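Local coordinates for PTS system, IIA component (Streptococcus pneumoniae serotype 4, PDB 5T3U), which probably relays phosphoryl groups as the IIA component of a mannose-family phosphotransferase system linked to fucose utilization and sugar uptake, at residues L24-A27 against E28-G32; G32-N36 against D37-T41; E109-S112 against S113-S116. All blocks are in the same frame, centred on the assembly; numbering follows the deposited sequence.

Contact 1: L24-A27 against E28-G32; sequences LMTA and EMFVG
Glu28 folds back over Leu24, one turn earlier in the same helix, and its side chain can be followed atom by atom. CB lies 3.6 Å from Leu24 O and equally near Met25 O. CG, set beside the backbone N (chi1 -69°), rests on the Leu24 carbonyl and also meets the CD1 methyl. With the chain extended at chi2, CD arrives 3.8 Å from Leu24 CG, the two side chains crossing at a slant. OE1 stays over the backbone near Met25 CA, while OE2 passes Leu24 CG and takes its hydrogen bond from Thr34, just beyond the helix. The aliphatic part of the glutamate thus covers the leucine, and the carboxylate reaches the chain that leaves the helix.

The backbone bonding changes along this turn. Glu28 N gives a regular i to i+4 bond to Leu24 O (2.9 Å), but Ala27 O takes two, from Val31 N and Phe30 N. Such sharing suits a last turn, and Gly32, with positive phi, ends the helix. On another side Met25 SD and Met29 SD come within 4.2 Å, and Thr26 CG2 lies 4.0 Å from Phe30 CE2, these last two side chains running alongside each other.

Helix 19-31 is the crossover of a beta-alpha-beta unit between strands 7-16 and 39-44. Leu24 packs on Val39 and Thr41 of the second strand, Val31 meets helix 104-112, and Met25, Thr26, Met29 and Phe30 face the second subunit, where His16 meets the Phe30 ring edge-to-face.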
loop_
_atom_site.group_PDB
_atom_site.type_symbol
_atom_site.label_atom_id
_atom_site.label_comp_id
_atom_site.label_asym_id
_atom_site.label_seq_id
_atom_site.Cartn_x
_atom_site.Cartn_y
_atom_site.Cartn_z
ATOM N N LEU A 24 1.062 -8.441 1.529
ATOM C CA LEU A 24 0.527 -9.801 1.376
ATOM C C LEU A 24 -0.018 -10.329 2.678
ATOM O O LEU A 24 -1.087 -10.894 2.688
ATOM C CB LEU A 24 1.568 -10.794 0.845
ATOM C CG LEU A 24 1.024 -12.222 0.596
ATOM C CD1 LEU A 24 -0.254 -12.285 -0.331
ATOM C CD2 LEU A 24 2.138 -13.118 0.022
ATOM N N MET A 25 0.752 -10.185 3.753
ATOM C CA MET A 25 0.363 -10.611 5.104
ATOM C C MET A 25 -1.021 -10.047 5.436
ATOM O O MET A 25 -1.929 -10.787 5.815
ATOM C CB MET A 25 1.402 -10.093 6.117
ATOM C CG MET A 25 1.182 -10.512 7.523
ATOM S SD MET A 25 -0.029 -9.477 8.439
ATOM C CE MET A 25 0.222 -10.267 10.050
ATOM N N THR A 26 -1.191 -8.745 5.219
ATOM C CA THR A 26 -2.469 -8.075 5.476
ATOM C C THR A 26 -3.565 -8.592 4.554
ATOM O O THR A 26 -4.685 -8.848 5.005
ATOM C CB THR A 26 -2.310 -6.575 5.325
ATOM O OG1 THR A 26 -1.445 -6.110 6.364
ATOM C CG2 THR A 26 -3.651 -5.847 5.414
ATOM N N ALA A 27 -3.256 -8.760 3.265
ATOM C CA ALA A 27 -4.254 -9.265 2.322
ATOM C C ALA A 27 -4.751 -10.654 2.735
ATOM O O ALA A 27 -5.931 -10.957 2.558
ATOM C CB ALA A 27 -3.707 -9.288 0.844
ATOM N N GLU A 28 -3.854 -11.473 3.304
ATOM C CA GLU A 28 -4.200 -12.834 3.717
ATOM C C GLU A 28 -5.140 -12.842 4.923
ATOM O O GLU A 28 -5.877 -13.826 5.143
ATOM C CB GLU A 28 -2.943 -13.672 3.968
ATOM C CG GLU A 28 -2.174 -13.962 2.658
ATOM C CD GLU A 28 -0.827 -14.600 2.866
ATOM O OE1 GLU A 28 -0.083 -14.195 3.790
ATOM O OE2 GLU A 28 -0.486 -15.505 2.082
ATOM N N MET A 29 -5.146 -11.737 5.673
ATOM C CA MET A 29 -6.088 -11.599 6.788
ATOM C C MET A 29 -7.501 -11.495 6.250
ATOM O O MET A 29 -8.454 -11.840 6.946
ATOM C CB MET A 29 -5.749 -10.402 7.658
ATOM C CG MET A 29 -4.494 -10.612 8.493
ATOM S SD MET A 29 -4.053 -9.179 9.502
ATOM C CE MET A 29 -5.479 -9.107 10.597
ATOM N N PHE A 30 -7.635 -11.054 5.005
ATOM C CA PHE A 30 -8.941 -10.962 4.366
ATOM C C PHE A 30 -9.303 -12.154 3.493
ATOM O O PHE A 30 -10.437 -12.590 3.509
ATOM C CB PHE A 30 -9.064 -9.649 3.569
ATOM C CG PHE A 30 -8.923 -8.424 4.435
ATOM C CD1 PHE A 30 -9.980 -8.008 5.244
ATOM C CD2 PHE A 30 -7.744 -7.713 4.460
ATOM C CE1 PHE A 30 -9.852 -6.889 6.074
ATOM C CE2 PHE A 30 -7.609 -6.589 5.269
ATOM C CZ PHE A 30 -8.653 -6.188 6.093
ATOM N N VAL A 31 -8.345 -12.680 2.732
ATOM C CA VAL A 31 -8.652 -13.684 1.712
ATOM C C VAL A 31 -8.095 -15.077 2.031
ATOM O O VAL A 31 -8.269 -16.008 1.246
ATOM C CB VAL A 31 -8.157 -13.224 0.310
ATOM C CG1 VAL A 31 -8.760 -11.876 -0.033
ATOM C CG2 VAL A 31 -6.644 -13.112 0.282
ATOM N N GLY A 32 -7.429 -15.222 3.172
ATOM C CA GLY A 32 -6.822 -16.502 3.566
ATOM C C GLY A 32 -5.402 -16.660 3.026
ATOM O O GLY A 32 -4.977 -15.937 2.109
#

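Contact 2: G32-N36 against D37-T41; sequences GETTN and DRVRT
With chi1 near +60° in both residues, Thr35 OG1 and Asp37 CG each sit between their own backbone N and carbonyl carbon, and the two side chains run alongside each other. Thr35 OG1 donates to Asp37 OD1 at 2.5 Å, meeting it nearly along the carboxylate C-O direction. Arg40 takes another course: extended from CG to NE, it carries its guanidinium back to Asn36. There NE points almost straight at Asn36 O (2.9 Å, 170° at the hydrogen), and the oxygen lies in the guanidinium plane. The Asn36 amide lies nearly parallel to the guanidinium, the planes 16° apart, with ND2 over one face near its rim, while OD1 touches Arg40 CG at 3.4 Å.

The chain turns here from the end of helix 19-31 into strand 39-44, closing the beta-alpha-beta crossover that starts at strand 7-16. Thr35 O is the pivot of the turn. It accepts both Val39 N and Arg38 N, each at 3.0 Å, so two successive amides are gripped by a single oxygen just as the strand begins.

On the inner side Thr34 crosses Val39 at about a right angle, with CG2 3.9 Å from Val39 CG2. A water donates to both Thr34 OG1 and Val39 O, and the same hydroxyl is hydrogen-bonded to Glu28. The guanidinium of Arg38 leads away from the turn to a salt bridge with Asp115, and that of Arg40 is held further by Glu63 and Gln60.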
loop_
_atom_site.group_PDB
_atom_site.type_symbol
_atom_site.label_atom_id
_atom_site.label_comp_id
_atom_site.label_asym_id
_atom_site.label_seq_id
_atom_site.Cartn_x
_atom_site.Cartn_y
_atom_site.Cartn_z
ATOM N N GLY A 32 -7.429 -15.222 3.172
ATOM C CA GLY A 32 -6.822 -16.502 3.566
ATOM C C GLY A 32 -5.402 -16.660 3.026
ATOM O O GLY A 32 -4.977 -15.937 2.109
ATOM N N GLU A 33 -4.682 -17.614 3.610
ATOM C CA GLU A 33 -3.273 -17.855 3.305
ATOM C C GLU A 33 -3.089 -18.229 1.820
ATOM O O GLU A 33 -3.878 -18.978 1.276
ATOM C CB GLU A 33 -2.749 -18.982 4.220
ATOM C CG GLU A 33 -1.234 -18.905 4.502
ATOM C CD GLU A 33 -0.540 -20.278 4.504
ATOM O OE1 GLU A 33 -1.040 -21.207 3.818
ATOM O OE2 GLU A 33 0.529 -20.419 5.151
ATOM N N THR A 34 -2.081 -17.676 1.153
ATOM C CA THR A 34 -1.823 -18.047 -0.245
ATOM C C THR A 34 -0.616 -18.993 -0.300
ATOM O O THR A 34 0.111 -19.133 0.684
ATOM C CB THR A 34 -1.537 -16.808 -1.158
ATOM O OG1 THR A 34 -0.443 -16.064 -0.625
ATOM C CG2 THR A 34 -2.747 -15.894 -1.264
ATOM N N THR A 35 -0.384 -19.607 -1.460
ATOM C CA THR A 35 0.821 -20.418 -1.676
ATOM C C THR A 35 1.712 -19.861 -2.800
ATOM O O THR A 35 1.268 -19.091 -3.664
ATOM C CB THR A 35 0.482 -21.888 -1.996
ATOM O OG1 THR A 35 -0.292 -21.931 -3.197
ATOM C CG2 THR A 35 -0.351 -22.553 -0.840
ATOM N N ASN A 36 2.956 -20.310 -2.769
ATOM C CA ASN A 36 4.065 -19.907 -3.623
ATOM C C ASN A 36 3.901 -20.126 -5.133
ATOM O O ASN A 36 4.537 -19.464 -5.927
ATOM C CB ASN A 36 5.281 -20.741 -3.175
ATOM C CG ASN A 36 6.542 -19.967 -3.205
ATOM O OD1 ASN A 36 6.542 -18.744 -3.020
ATOM N ND2 ASN A 36 7.665 -20.673 -3.413
ATOM N N ASP A 37 3.078 -21.078 -5.530
ATOM C CA ASP A 37 2.810 -21.272 -6.943
ATOM C C ASP A 37 1.773 -20.274 -7.471
ATOM O O ASP A 37 1.490 -20.287 -8.662
ATOM C CB ASP A 37 2.331 -22.711 -7.220
ATOM C CG ASP A 37 1.101 -23.073 -6.415
ATOM O OD1 ASP A 37 0.919 -22.496 -5.324
ATOM O OD2 ASP A 37 0.315 -23.946 -6.855
ATOM N N ARG A 38 1.171 -19.455 -6.597
ATOM C CA ARG A 38 0.168 -18.453 -7.046
ATOM C C ARG A 38 0.559 -17.013 -6.724
ATOM O O ARG A 38 0.249 -16.104 -7.475
ATOM C CB ARG A 38 -1.214 -18.700 -6.420
ATOM C CG ARG A 38 -1.765 -20.078 -6.572
ATOM C CD ARG A 38 -1.908 -20.501 -8.033
ATOM N NE ARG A 38 -2.678 -19.566 -8.870
ATOM C CZ ARG A 38 -4.008 -19.541 -8.972
ATOM N NH1 ARG A 38 -4.761 -20.373 -8.263
ATOM N NH2 ARG A 38 -4.602 -18.663 -9.783
ATOM N N VAL A 39 1.199 -16.803 -5.582
ATOM C CA VAL A 39 1.533 -15.462 -5.097
ATOM C C VAL A 39 2.885 -15.441 -4.450
ATOM O O VAL A 39 3.238 -16.338 -3.654
ATOM C CB VAL A 39 0.479 -14.918 -4.059
ATOM C CG1 VAL A 39 0.824 -13.472 -3.647
ATOM C CG2 VAL A 39 -0.937 -14.980 -4.640
ATOM N N ARG A 40 3.659 -14.422 -4.813
ATOM C CA ARG A 40 4.997 -14.222 -4.237
ATOM C C ARG A 40 5.257 -12.762 -3.938
ATOM O O ARG A 40 4.645 -11.880 -4.541
ATOM C CB ARG A 40 6.076 -14.741 -5.209
ATOM C CG ARG A 40 6.084 -16.276 -5.283
ATOM C CD ARG A 40 7.251 -16.764 -6.148
ATOM N NE ARG A 40 6.999 -18.139 -6.573
ATOM C CZ ARG A 40 7.903 -18.920 -7.161
ATOM N NH1 ARG A 40 9.138 -18.470 -7.382
ATOM N NH2 ARG A 40 7.567 -20.162 -7.497
ATOM N N THR A 41 6.197 -12.504 -3.039
ATOM C CA THR A 41 6.648 -11.138 -2.844
ATOM C C THR A 41 8.153 -11.012 -3.020
ATOM O O THR A 41 8.887 -11.986 -2.861
ATOM C CB THR A 41 6.269 -10.602 -1.439
ATOM O OG1 THR A 41 7.045 -11.273 -0.443
ATOM C CG2 THR A 41 4.794 -10.821 -1.181
HETATM O O HOH W 1 2.098 -16.977 -1.090
#

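Contact 3: E109-S112 against S113-S116; sequences ELIS and SYDS
Hydrogen bonds first: Ser113 turns its hydroxyl back along the helix, OG lying between the backbone N and carbonyl carbon (chi1 65°), and donates to Glu109 O at 2.8 Å. Its own N reaches the same oxygen only weakly, so the hydroxyl supplements a weak backbone bond at the last turn. Next along, Tyr114 N bonds Ile111 O at 3.2 Å, nearly straight at the hydrogen (167°).

Water adds two bridges. One molecule donates to Leu110 O and Ser113 OG; another donates to Ser112 O and accepts from Asp115 N, which lies within the type I beta turn of Ser113-Ser116.

Ring and apolar contacts come from Tyr114, which lies alongside Ile111. The carbonyl oxygen of Ile111 stands 3.2 Å above one face, offset toward the rim, and Ile111 CG2 meets Tyr114 CE2 at 3.8 Å. Arg38 makes a cation-pi contact with the same ring, and Ile111 also packs on helix 19-31.

Helix 104-112 therefore ends with its final carbonyls shared among a hydroxyl, backbone amides and waters, the mixed bonding expected where the regular i to i+4 pattern gives out.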
loop_
_atom_site.group_PDB
_atom_site.type_symbol
_atom_site.label_atom_id
_atom_site.label_comp_id
_atom_site.label_asym_id
_atom_site.label_seq_id
_atom_site.Cartn_x
_atom_site.Cartn_y
_atom_site.Cartn_z
ATOM N N GLU A 109 -8.397 -7.739 -4.224
ATOM C CA GLU A 109 -9.259 -8.065 -5.349
ATOM C C GLU A 109 -8.580 -9.016 -6.345
ATOM O O GLU A 109 -9.219 -9.922 -6.882
ATOM C CB GLU A 109 -9.660 -6.773 -6.089
ATOM C CG GLU A 109 -10.417 -7.008 -7.409
ATOM C CD GLU A 109 -11.649 -7.917 -7.256
ATOM O OE1 GLU A 109 -12.324 -7.879 -6.192
ATOM O OE2 GLU A 109 -11.946 -8.679 -8.209
ATOM N N LEU A 110 -7.304 -8.761 -6.645
ATOM C CA LEU A 110 -6.557 -9.643 -7.553
ATOM C C LEU A 110 -6.417 -11.042 -6.962
ATOM O O LEU A 110 -6.557 -12.043 -7.690
ATOM C CB LEU A 110 -5.203 -9.038 -7.911
ATOM C CG LEU A 110 -5.309 -7.838 -8.867
ATOM C CD1 LEU A 110 -3.955 -7.131 -9.112
ATOM C CD2 LEU A 110 -6.004 -8.243 -10.208
ATOM N N ILE A 111 -6.185 -11.151 -5.654
ATOM C CA ILE A 111 -6.126 -12.519 -5.078
ATOM C C ILE A 111 -7.500 -13.218 -5.162
ATOM O O ILE A 111 -7.600 -14.368 -5.620
ATOM C CB ILE A 111 -5.557 -12.566 -3.651
ATOM C CG1 ILE A 111 -4.095 -12.129 -3.633
ATOM C CG2 ILE A 111 -5.642 -14.018 -3.076
ATOM C CD1 ILE A 111 -3.526 -11.849 -2.190
ATOM N N SER A 112 -8.561 -12.501 -4.787
ATOM C CA SER A 112 -9.921 -13.069 -4.777
ATOM C C SER A 112 -10.393 -13.550 -6.135
ATOM O O SER A 112 -11.253 -14.435 -6.214
ATOM C CB SER A 112 -10.930 -12.047 -4.233
ATOM O OG SER A 112 -10.507 -11.633 -2.952
ATOM N N SER A 113 -9.852 -12.954 -7.199
ATOM C CA SER A 113 -10.312 -13.219 -8.558
ATOM C C SER A 113 -9.289 -14.001 -9.409
ATOM O O SER A 113 -9.466 -14.146 -10.632
ATOM C CB SER A 113 -10.716 -11.908 -9.241
ATOM O OG SER A 113 -9.589 -11.054 -9.419
ATOM N N TYR A 114 -8.247 -14.542 -8.775
ATOM C CA TYR A 114 -7.179 -15.151 -9.574
ATOM C C TYR A 114 -7.498 -16.525 -10.216
ATOM O O TYR A 114 -6.681 -17.073 -10.972
ATOM C CB TYR A 114 -5.821 -15.116 -8.877
ATOM C CG TYR A 114 -5.598 -15.937 -7.608
ATOM C CD1 TYR A 114 -6.476 -16.947 -7.196
ATOM C CD2 TYR A 114 -4.462 -15.701 -6.832
ATOM C CE1 TYR A 114 -6.212 -17.699 -6.038
ATOM C CE2 TYR A 114 -4.203 -16.412 -5.698
ATOM C CZ TYR A 114 -5.073 -17.415 -5.300
ATOM O OH TYR A 114 -4.776 -18.109 -4.149
ATOM N N ASP A 115 -8.686 -17.057 -9.932
ATOM C CA ASP A 115 -9.137 -18.278 -10.598
ATOM C C ASP A 115 -10.279 -17.972 -11.545
ATOM O O ASP A 115 -10.935 -18.878 -12.079
ATOM C CB ASP A 115 -9.562 -19.346 -9.580
ATOM C CG ASP A 115 -8.414 -19.812 -8.731
ATOM O OD1 ASP A 115 -7.330 -20.061 -9.290
ATOM O OD2 ASP A 115 -8.597 -19.939 -7.501
ATOM N N SER A 116 -10.488 -16.688 -11.774
ATOM C CA SER A 116 -11.615 -16.231 -12.550
ATOM C C SER A 116 -11.148 -15.405 -13.760
ATOM O O SER A 116 -10.007 -14.938 -13.811
ATOM C CB SER A 116 -12.555 -15.427 -11.645
ATOM O OG SER A 116 -13.523 -14.739 -12.420
HETATM O O HOH W 2 -7.121 -11.853 -10.469
HETATM O O HOH W 3 -10.879 -16.503 -8.175
#

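How the contacts relate
All three contacts are local and partly buried, and each deals with a helix end or a turn into the next element. Contacts 1 and 2 share Gly32 and together complete the crossover from helix 19-31 to strand 39-44; contact 3 ends the neighbouring helix 104-112. Leu24, Ala27 and Val31 of contact 1 meet Ile111 in an apolar seam, whereas contacts 2 and 3 are joined by charge as well, through the Arg38-Asp115 salt bridge. Contact 1 alone also borders the second subunit. Exposed residues occur in contacts 2 and 3, where water bridges appear and side-chain hydroxyls bond across the segments, whereas in contact 1 the hydrogen bonds between segments are all backbone.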